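Local coordinates for protein lipase (Pelosinus fermentans, PDB 5AH0) that hydrolyses ester bonds as a lipase and also breaks down the synthetic polyester poly(butylene adipate-co-terephthalate), at residues Asp164-Ala169 against Val317-Ser322. Residues are numbered along the deposited sequence; the frame is centred on the assembly and turned at random.
Sequences DGTTLA and VVNTIS
Ser322 OG sits between two backbone groups of the facing loop: it accepts the N-H of Asp164 (OG to N 2.7 Å) and donates to Gly165 O at 2.9 Å, lying in that carbonyl's plane on a lone pair. Its chi1 of 176° swings the hydroxyl away from the serine's own N and across to 164-165. Asp164 spends its carboxylate elsewhere, OD1 on Ile328 N and OD2 in a salt bridge with Lys327. In this alpha/beta-hydrolase fold the contact joins the turn after strand 153-159 of the central parallel sheet, with the short helical turn that follows, to the loop and 3-10 turn ahead of strand 334-336. Asn319 holds Thr167 with both polar atoms of its amide. OD1 accepts the N-H of Thr167 on a lone pair (OD1 to N 3.0 Å, 159° at the hydrogen), and ND2 gives a nearly in-plane bond to Thr167 OG1 at 3.1 Å, besides one to Trp311 O. A leucine in its place would probably leave Thr167 N, Thr167 OG1 and Trp311 O without these bonds. Thr166 OG1 rests in van der Waals contact against both methyls of Val318, the side chains crossing at about a right angle, and Leu168 CD2 meets Val317 CG1 at 4.3 Å.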
loop_
_atom_site.group_PDB
_atom_site.type_symbol
_atom_site.label_atom_id
_atom_site.label_comp_id
_atom_site.label_asym_id
_atom_site.label_seq_id
_atom_site.Cartn_x
_atom_site.Cartn_y
_atom_site.Cartn_z
ATOM N N ASP A 164 -11.640 4.128 1.533
ATOM C CA ASP A 164 -12.551 5.146 1.011
ATOM C C ASP A 164 -11.777 6.405 0.601
ATOM O O ASP A 164 -12.365 7.449 0.298
ATOM C CB ASP A 164 -13.610 5.495 2.057
ATOM C CG ASP A 164 -14.635 4.387 2.247
ATOM O OD1 ASP A 164 -14.912 3.645 1.277
ATOM O OD2 ASP A 164 -15.154 4.249 3.375
ATOM N N GLY A 165 -10.451 6.294 0.595
ATOM C CA GLY A 165 -9.581 7.401 0.244
ATOM C C GLY A 165 -9.152 8.221 1.452
ATOM O O GLY A 165 -9.510 7.886 2.582
ATOM N N THR A 166 -8.378 9.281 1.191
ATOM C CA THR A 166 -7.906 10.237 2.193
ATOM C C THR A 166 -8.109 11.689 1.795
ATOM O O THR A 166 -7.787 12.064 0.669
ATOM C CB THR A 166 -6.417 10.115 2.446
ATOM O OG1 THR A 166 -6.056 8.744 2.559
ATOM C CG2 THR A 166 -6.088 10.826 3.714
ATOM N N THR A 167 -8.552 12.529 2.730
ATOM C CA THR A 167 -8.674 13.955 2.438
ATOM C C THR A 167 -7.284 14.590 2.260
ATOM O O THR A 167 -7.159 15.697 1.753
ATOM C CB THR A 167 -9.489 14.675 3.525
ATOM O OG1 THR A 167 -8.923 14.429 4.808
ATOM C CG2 THR A 167 -10.889 14.121 3.538
ATOM N N LEU A 168 -6.234 13.866 2.632
ATOM C CA LEU A 168 -4.883 14.347 2.368
ATOM C C LEU A 168 -4.652 14.460 0.870
ATOM O O LEU A 168 -4.011 15.394 0.397
ATOM C CB LEU A 168 -3.832 13.414 2.955
ATOM C CG LEU A 168 -2.414 13.987 2.956
ATOM C CD1 LEU A 168 -2.171 14.872 4.173
ATOM C CD2 LEU A 168 -1.386 12.896 2.872
ATOM N N ALA A 169 -5.192 13.509 0.120
ATOM C CA ALA A 169 -5.015 13.514 -1.331
ATOM C C ALA A 169 -6.039 14.411 -2.031
ATOM O O ALA A 169 -5.834 14.799 -3.180
ATOM C CB ALA A 169 -5.091 12.087 -1.884
ATOM N N VAL A 317 -2.029 10.567 8.258
ATOM C CA VAL A 317 -1.983 10.429 6.821
ATOM C C VAL A 317 -3.334 10.005 6.263
ATOM O O VAL A 317 -3.710 10.436 5.190
ATOM C CB VAL A 317 -0.903 9.404 6.372
ATOM C CG1 VAL A 317 -1.001 9.161 4.875
ATOM C CG2 VAL A 317 0.500 9.894 6.727
ATOM N N VAL A 318 -4.065 9.173 6.994
ATOM C CA VAL A 318 -5.325 8.629 6.495
ATOM C C VAL A 318 -6.474 8.814 7.485
ATOM O O VAL A 318 -6.291 8.587 8.676
ATOM C CB VAL A 318 -5.186 7.124 6.185
ATOM C CG1 VAL A 318 -6.479 6.570 5.596
ATOM C CG2 VAL A 318 -4.038 6.895 5.232
ATOM N N ASN A 319 -7.643 9.247 7.007
ATOM C CA ASN A 319 -8.822 9.333 7.868
ATOM C C ASN A 319 -9.167 7.971 8.482
ATOM O O ASN A 319 -9.190 6.962 7.773
ATOM C CB ASN A 319 -10.021 9.855 7.079
ATOM C CG ASN A 319 -9.668 11.032 6.205
ATOM O OD1 ASN A 319 -8.983 10.867 5.194
ATOM N ND2 ASN A 319 -10.147 12.228 6.570
ATOM N N THR A 320 -9.453 7.950 9.786
ATOM C CA THR A 320 -9.750 6.705 10.489
ATOM C C THR A 320 -10.987 6.021 9.926
ATOM O O THR A 320 -11.028 4.809 9.804
ATOM C CB THR A 320 -9.969 6.952 11.990
ATOM O OG1 THR A 320 -8.814 7.593 12.538
ATOM C CG2 THR A 320 -10.190 5.652 12.715
ATOM N N ILE A 321 -11.986 6.809 9.551
ATOM C CA ILE A 321 -13.261 6.268 9.071
ATOM C C ILE A 321 -13.086 5.482 7.774
ATOM O O ILE A 321 -13.950 4.696 7.395
ATOM C CB ILE A 321 -14.317 7.394 8.862
ATOM C CG1 ILE A 321 -15.720 6.813 8.678
ATOM C CG2 ILE A 321 -13.948 8.279 7.697
ATOM C CD1 ILE A 321 -16.781 7.879 8.430
ATOM N N SER A 322 -11.972 5.693 7.086
ATOM C CA SER A 322 -11.789 5.102 5.769
ATOM C C SER A 322 -11.151 3.699 5.810
ATOM O O SER A 322 -11.028 3.040 4.765
ATOM C CB SER A 322 -10.946 6.041 4.901
ATOM O OG SER A 322 -10.664 5.480 3.629
#